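Local coordinates for fiber protein (Human adenovirus 21, PDB 3L88) that forms the trimeric knob of the viral fibre, which binds CD46 and so probably attaches the virion to the host cell, at residues 22-27 with 57-62; 119-122 with 128-131. All coordinates share one frame; numbering follows the deposited sequence.

Contact 1: 22-27 with 57-62; sequences CQIVEN and DTVNQM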
ATOM      1  N   CYS C  22     -14.956  -7.164 -18.614  1.00 10.27           N
ATOM      2  CA  CYS C  22     -14.615  -8.450 -18.008  1.00 11.69           C
ATOM      3  C   CYS C  22     -15.858  -9.262 -17.642  1.00 12.48           C
ATOM      4  O   CYS C  22     -16.982  -8.765 -17.728  1.00 10.23           O
ATOM      5  CB  CYS C  22     -13.748  -8.248 -16.766  1.00 10.82           C
ATOM      6  SG  CYS C  22     -14.659  -7.600 -15.351  1.00 15.72           S
ATOM      7  N   GLN C  23     -15.644 -10.503 -17.210  1.00 14.48           N
ATOM      8  CA  GLN C  23     -16.746 -11.418 -16.915  1.00 11.75           C
ATOM      9  C   GLN C  23     -16.622 -12.072 -15.542  1.00 12.72           C
ATOM     10  O   GLN C  23     -15.828 -12.988 -15.342  1.00 10.81           O
ATOM     11  CB  GLN C  23     -16.880 -12.476 -18.007  1.00 11.36           C
ATOM     12  CG  GLN C  23     -17.206 -11.900 -19.371  1.00 17.70           C
ATOM     13  CD  GLN C  23     -17.632 -12.957 -20.364  1.00 19.98           C
ATOM     14  OE1 GLN C  23     -17.115 -14.072 -20.359  1.00 27.50           O
ATOM     15  NE2 GLN C  23     -18.579 -12.611 -21.229  1.00 21.25           N
ATOM     16  N   ILE C  24     -17.430 -11.595 -14.603  1.00 14.91           N
ATOM     17  CA  ILE C  24     -17.422 -12.099 -13.238  1.00 17.01           C
ATOM     18  C   ILE C  24     -18.107 -13.462 -13.141  1.00 18.20           C
ATOM     19  O   ILE C  24     -17.561 -14.398 -12.561  1.00 18.59           O
ATOM     20  CB  ILE C  24     -18.108 -11.100 -12.285  1.00 16.31           C
ATOM     21  CG1 ILE C  24     -17.265  -9.827 -12.171  1.00 13.02           C
ATOM     22  CG2 ILE C  24     -18.372 -11.742 -10.924  1.00  8.23           C
ATOM     23  CD1 ILE C  24     -18.029  -8.627 -11.650  1.00  6.50           C
ATOM     24  N   VAL C  25     -19.300 -13.569 -13.717  1.00 22.04           N
ATOM     25  CA  VAL C  25     -20.021 -14.837 -13.754  1.00 20.42           C
ATOM     26  C   VAL C  25     -19.577 -15.657 -14.955  1.00 18.18           C
ATOM     27  O   VAL C  25     -19.879 -15.312 -16.094  1.00 17.56           O
ATOM     28  CB  VAL C  25     -21.543 -14.621 -13.818  1.00 21.94           C
ATOM     29  CG1 VAL C  25     -22.268 -15.948 -14.040  1.00 19.99           C
ATOM     30  CG2 VAL C  25     -22.030 -13.939 -12.547  1.00 22.11           C
ATOM     31  N   GLU C  26     -18.867 -16.748 -14.688  1.00 20.83           N
ATOM     32  CA  GLU C  26     -18.212 -17.530 -15.734  1.00 24.40           C
ATOM     33  C   GLU C  26     -19.028 -17.644 -17.024  1.00 21.40           C
ATOM     34  O   GLU C  26     -18.538 -17.318 -18.099  1.00 13.94           O
ATOM     35  CB  GLU C  26     -17.860 -18.924 -15.213  1.00 32.90           C
ATOM     36  CG  GLU C  26     -16.567 -19.484 -15.776  1.00 40.23           C
ATOM     37  CD  GLU C  26     -15.350 -18.757 -15.245  1.00 45.95           C
ATOM     38  OE1 GLU C  26     -15.342 -18.420 -14.040  1.00 47.56           O
ATOM     39  OE2 GLU C  26     -14.406 -18.515 -16.032  1.00 46.45           O
ATOM     40  N   ASN C  27     -20.271 -18.102 -16.910  1.00 23.52           N
ATOM     41  CA  ASN C  27     -21.033 -18.559 -18.070  1.00 27.02           C
ATOM     42  C   ASN C  27     -22.026 -17.533 -18.610  1.00 30.68           C
ATOM     43  O   ASN C  27     -23.049 -17.889 -19.190  1.00 25.66           O
ATOM     44  CB  ASN C  27     -21.752 -19.876 -17.755  1.00 29.29           C
ATOM     45  CG  ASN C  27     -23.041 -19.671 -16.976  1.00 29.86           C
ATOM     46  OD1 ASN C  27     -23.871 -20.577 -16.886  1.00 31.12           O
ATOM     47  ND2 ASN C  27     -23.222 -18.477 -16.423  1.00 29.25           N
ATOM     48  N   ASP C  57     -27.214  -7.272 -13.123  1.00 21.99           N
ATOM     49  CA  ASP C  57     -28.029  -7.444 -11.926  1.00 23.05           C
ATOM     50  C   ASP C  57     -27.504  -8.563 -11.033  1.00 22.03           C
ATOM     51  O   ASP C  57     -27.563  -8.469  -9.809  1.00 23.25           O
ATOM     52  CB  ASP C  57     -29.484  -7.727 -12.310  1.00 27.15           C
ATOM     53  CG  ASP C  57     -30.238  -6.475 -12.707  1.00 31.77           C
ATOM     54  OD1 ASP C  57     -29.601  -5.408 -12.825  1.00 31.85           O
ATOM     55  OD2 ASP C  57     -31.471  -6.553 -12.890  1.00 35.59           O
ATOM     56  N   THR C  58     -27.006  -9.629 -11.647  1.00 20.38           N
ATOM     57  CA  THR C  58     -26.502 -10.769 -10.890  1.00 21.67           C
ATOM     58  C   THR C  58     -25.300 -10.369 -10.041  1.00 21.49           C
ATOM     59  O   THR C  58     -25.232 -10.683  -8.849  1.00 19.83           O
ATOM     60  CB  THR C  58     -26.105 -11.925 -11.819  1.00 22.35           C
ATOM     61  OG1 THR C  58     -27.151 -12.154 -12.768  1.00 24.39           O
ATOM     62  CG2 THR C  58     -25.870 -13.190 -11.019  1.00 22.85           C
ATOM     63  N   VAL C  59     -24.353  -9.671 -10.664  1.00 18.57           N
ATOM     64  CA  VAL C  59     -23.181  -9.170  -9.959  1.00 18.52           C
ATOM     65  C   VAL C  59     -23.611  -8.242  -8.828  1.00 18.15           C
ATOM     66  O   VAL C  59     -23.153  -8.375  -7.694  1.00 17.87           O
ATOM     67  CB  VAL C  59     -22.222  -8.426 -10.919  1.00 17.10           C
ATOM     68  CG1 VAL C  59     -21.146  -7.694 -10.146  1.00 13.93           C
ATOM     69  CG2 VAL C  59     -21.603  -9.400 -11.904  1.00 17.59           C
ATOM     70  N   ASN C  60     -24.535  -7.336  -9.133  1.00 16.08           N
ATOM     71  CA  ASN C  60     -24.951  -6.314  -8.178  1.00 16.15           C
ATOM     72  C   ASN C  60     -25.962  -6.818  -7.145  1.00 16.78           C
ATOM     73  O   ASN C  60     -26.537  -6.038  -6.395  1.00 17.31           O
ATOM     74  CB  ASN C  60     -25.489  -5.086  -8.915  1.00 14.31           C
ATOM     75  CG  ASN C  60     -24.412  -4.360  -9.706  1.00 14.85           C
ATOM     76  OD1 ASN C  60     -23.250  -4.335  -9.311  1.00 16.37           O
ATOM     77  ND2 ASN C  60     -24.796  -3.766 -10.826  1.00 11.68           N
ATOM     78  N   GLN C  61     -26.147  -8.132  -7.089  1.00 18.32           N
ATOM     79  CA  GLN C  61     -26.930  -8.750  -6.023  1.00 19.89           C
ATOM     80  C   GLN C  61     -26.097  -9.714  -5.188  1.00 18.78           C
ATOM     81  O   GLN C  61     -26.590 -10.293  -4.222  1.00 18.42           O
ATOM     82  CB  GLN C  61     -28.149  -9.471  -6.599  1.00 25.12           C
ATOM     83  CG  GLN C  61     -29.299  -8.541  -6.943  1.00 33.61           C
ATOM     84  CD  GLN C  61     -30.433  -9.250  -7.645  1.00 37.12           C
ATOM     85  OE1 GLN C  61     -30.229  -9.920  -8.658  1.00 39.16           O
ATOM     86  NE2 GLN C  61     -31.643  -9.098  -7.119  1.00 38.03           N
ATOM     87  N   MET C  62     -24.830  -9.873  -5.558  1.00 17.30           N
ATOM     88  CA  MET C  62     -23.942 -10.790  -4.854  1.00 17.52           C
ATOM     89  C   MET C  62     -23.773 -10.402  -3.393  1.00 18.09           C
ATOM     90  O   MET C  62     -23.726 -11.266  -2.517  1.00 19.66           O
ATOM     91  CB  MET C  62     -22.582 -10.873  -5.550  1.00 17.93           C
ATOM     92  CG  MET C  62     -22.635 -11.528  -6.920  1.00 22.18           C
ATOM     93  SD  MET C  62     -21.011 -11.823  -7.641  1.00 25.68           S
ATOM     94  CE  MET C  62     -20.421 -13.152  -6.592  1.00 30.08           C
TER

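Contact 2: 119-122 with 128-131; sequences PFNT and ENYI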
ATOM      1  N   PRO C 119       7.247 -18.347 -10.029  1.00 15.60           N
ATOM      2  CA  PRO C 119       7.293 -19.403 -11.029  1.00 15.59           C
ATOM      3  C   PRO C 119       5.967 -20.143 -11.164  1.00 15.88           C
ATOM      4  O   PRO C 119       5.148 -20.127 -10.249  1.00 18.17           O
ATOM      5  CB  PRO C 119       8.370 -20.344 -10.487  1.00 14.06           C
ATOM      6  CG  PRO C 119       8.299 -20.179  -9.004  1.00 14.49           C
ATOM      7  CD  PRO C 119       7.822 -18.772  -8.738  1.00 15.47           C
ATOM      8  N   PHE C 120       5.763 -20.784 -12.309  1.00 16.09           N
ATOM      9  CA  PHE C 120       4.683 -21.747 -12.464  1.00 18.66           C
ATOM     10  C   PHE C 120       5.046 -23.057 -11.759  1.00 23.12           C
ATOM     11  O   PHE C 120       6.172 -23.545 -11.878  1.00 17.29           O
ATOM     12  CB  PHE C 120       4.399 -21.994 -13.947  1.00 13.59           C
ATOM     13  CG  PHE C 120       3.827 -20.798 -14.669  1.00 10.72           C
ATOM     14  CD1 PHE C 120       2.464 -20.568 -14.684  1.00  5.94           C
ATOM     15  CD2 PHE C 120       4.654 -19.919 -15.354  1.00 12.11           C
ATOM     16  CE1 PHE C 120       1.937 -19.483 -15.369  1.00  4.30           C
ATOM     17  CE2 PHE C 120       4.132 -18.830 -16.035  1.00  6.47           C
ATOM     18  CZ  PHE C 120       2.774 -18.611 -16.037  1.00  5.51           C
ATOM     19  N   ASN C 121       4.100 -23.604 -10.999  1.00 29.12           N
ATOM     20  CA  ASN C 121       4.405 -24.684 -10.064  1.00 36.03           C
ATOM     21  C   ASN C 121       3.896 -26.027 -10.549  1.00 40.95           C
ATOM     22  O   ASN C 121       3.177 -26.104 -11.544  1.00 40.47           O
ATOM     23  CB  ASN C 121       3.829 -24.384  -8.676  1.00 40.09           C
ATOM     24  CG  ASN C 121       4.239 -23.016  -8.154  1.00 43.15           C
ATOM     25  OD1 ASN C 121       5.403 -22.788  -7.819  1.00 40.69           O
ATOM     26  ND2 ASN C 121       3.276 -22.101  -8.075  1.00 43.29           N
ATOM     27  N   THR C 122       4.273 -27.084  -9.836  1.00 50.78           N
ATOM     28  CA  THR C 122       3.839 -28.439 -10.168  1.00 58.79           C
ATOM     29  C   THR C 122       3.288 -29.148  -8.933  1.00 62.38           C
ATOM     30  O   THR C 122       2.909 -30.319  -8.992  1.00 61.86           O
ATOM     31  CB  THR C 122       4.991 -29.279 -10.764  1.00 58.88           C
ATOM     32  OG1 THR C 122       6.100 -29.291  -9.856  1.00 58.65           O
ATOM     33  CG2 THR C 122       5.438 -28.701 -12.104  1.00 58.84           C
ATOM     34  N   GLU C 128       4.328 -18.262  -1.998  1.00 21.24           N
ATOM     35  CA  GLU C 128       5.166 -17.140  -2.407  1.00 21.96           C
ATOM     36  C   GLU C 128       4.668 -16.457  -3.675  1.00 20.23           C
ATOM     37  O   GLU C 128       5.224 -15.440  -4.096  1.00 20.54           O
ATOM     38  CB  GLU C 128       6.616 -17.587  -2.595  1.00 27.13           C
ATOM     39  CG  GLU C 128       7.367 -17.789  -1.299  1.00 30.20           C
ATOM     40  CD  GLU C 128       8.514 -18.764  -1.449  1.00 32.71           C
ATOM     41  OE1 GLU C 128       9.420 -18.496  -2.268  1.00 32.94           O
ATOM     42  OE2 GLU C 128       8.504 -19.801  -0.750  1.00 35.30           O
ATOM     43  N   ASN C 129       3.627 -17.017  -4.284  1.00 18.42           N
ATOM     44  CA  ASN C 129       3.061 -16.446  -5.503  1.00 16.98           C
ATOM     45  C   ASN C 129       1.909 -15.493  -5.209  1.00 15.82           C
ATOM     46  O   ASN C 129       1.310 -14.920  -6.121  1.00 16.72           O
ATOM     47  CB  ASN C 129       2.577 -17.551  -6.443  1.00 18.63           C
ATOM     48  CG  ASN C 129       3.710 -18.339  -7.046  1.00 20.04           C
ATOM     49  OD1 ASN C 129       4.465 -18.999  -6.334  1.00 24.37           O
ATOM     50  ND2 ASN C 129       3.824 -18.294  -8.370  1.00 18.32           N
ATOM     51  N   TYR C 130       1.594 -15.337  -3.932  1.00 11.90           N
ATOM     52  CA  TYR C 130       0.401 -14.611  -3.519  1.00 13.86           C
ATOM     53  C   TYR C 130       0.713 -13.232  -2.935  1.00 14.23           C
ATOM     54  O   TYR C 130       1.643 -13.077  -2.145  1.00 12.71           O
ATOM     55  CB  TYR C 130      -0.385 -15.431  -2.496  1.00 13.88           C
ATOM     56  CG  TYR C 130      -1.226 -16.530  -3.094  1.00 16.07           C
ATOM     57  CD1 TYR C 130      -2.538 -16.293  -3.489  1.00 16.92           C
ATOM     58  CD2 TYR C 130      -0.725 -17.815  -3.231  1.00 18.48           C
ATOM     59  CE1 TYR C 130      -3.324 -17.306  -4.026  1.00 20.20           C
ATOM     60  CE2 TYR C 130      -1.502 -18.836  -3.761  1.00 22.72           C
ATOM     61  CZ  TYR C 130      -2.800 -18.574  -4.158  1.00 23.28           C
ATOM     62  OH  TYR C 130      -3.573 -19.580  -4.684  1.00 26.75           O
ATOM     63  N   ILE C 131      -0.086 -12.242  -3.319  1.00 12.52           N
ATOM     64  CA  ILE C 131      -0.191 -11.003  -2.560  1.00  9.09           C
ATOM     65  C   ILE C 131      -1.545 -10.948  -1.863  1.00 10.55           C
ATOM     66  O   ILE C 131      -2.565 -11.316  -2.442  1.00 10.36           O
ATOM     67  CB  ILE C 131      -0.038  -9.764  -3.460  1.00  8.56           C
ATOM     68  CG1 ILE C 131       1.381  -9.683  -4.029  1.00  7.74           C
ATOM     69  CG2 ILE C 131      -0.384  -8.498  -2.692  1.00  5.89           C
ATOM     70  CD1 ILE C 131       1.499  -8.756  -5.226  1.00  6.53           C
TER

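Contact 1: 22-27 with 57-62
I24 and V59 bring two loops of the antiparallel beta-sandwich knob together, one running from strand 11-13 to strand 33-42, the other from strand 45-54 to strand 67-76. The contact is wholly apolar, with no hydrogen bond between the two segments. At its middle the two branched side chains cross at about a right angle. The long arm of I24 rests its CD1 against both methyls of V59, at 3.6 Å from CG1 of V59 and 3.7 Å from CG2 of V59. The valine has CG1 anti to its backbone N (chi1 170°), and CG2, on the N side, also comes to 3.9 Å from CB of I24. Two looser apolar touches add to this pair, V25 on T58 and I24 on M62. CG2 of V25 meets the methyl CG2 of T58 at 4.2 Å, at the more open side. I24 and M62 both pack on I70 of strand 67-76, and I24 on L52 of strand 45-54, so the contact closes over sheet residues. Hydrogen bonds within each loop shape it separately: the carboxylate of D32 accepts from N of I24 (OD1) and N of V25 (OD2), while a turn in 57-62 is closed by N of M62 donating to O of V59 at 3.1 Å. That turn brings the thioether of M62 to the isoleucine's branch methyl, SD of M62 lying 4.2 Å from CG2 of I24.

Contact 2: 119-122 with 128-131
N129 reaches from the end of a short 3-10 turn to P119 and N121, in the long loop before strand 130-138 of the knob's beta-sandwich. Beside it, E128 makes a salt bridge to K17 of a neighbouring subunit. CB of N129 points toward the loop, and the first torsion sets CG anti to the carbonyl carbon. CG then lies 3.9 Å from both O of P119 and ND2 of N121. At the tip the two amide atoms have different company. OD1 of N129 lies 3.8 Å from ND2 of N121, too far for a hydrogen bond; the two asparagines approach from opposite directions with their amide planes 74° apart. ND2 of N129 makes the one hydrogen bond across the contact, to O of P119 at 2.9 Å, with an N-H...O angle of 150°. The donor stands 27° off the carbonyl plane. The same nitrogen also donates to O of L154, so two backbone carbonyls hold this largely buried amide and limit its rotation. The P119 ring crosses N129 at a slant, its CD 4.0 Å from ND2 of N129. N129 thus sits at the start of strand 130-138, between the loop 119-122 and the end of strand 145-154.

In the fold
Along the chain the two come one after the other, contact 1 first, and they lie on opposite sides of the chain's centre, their centres about 27 Å apart and their nearest atoms about 15 Å apart. Both belong to the knob domain, but contact 1 joins two separate loops, whereas contact 2 folds one long loop back on its own end. The loops of contact 1 are the one between strands 11-13 and 33-42 of the five-stranded sheet and the one leading from strand 45-54 to strand 67-76 of the four-stranded sheet. Contact 2 lies at the entry to strand 130-138, the other outermost strand of the four-stranded sheet within the chain. No other subunit touches contact 1, whereas 128-131 meets a neighbouring chain, placing it at the trimer's subunit interface.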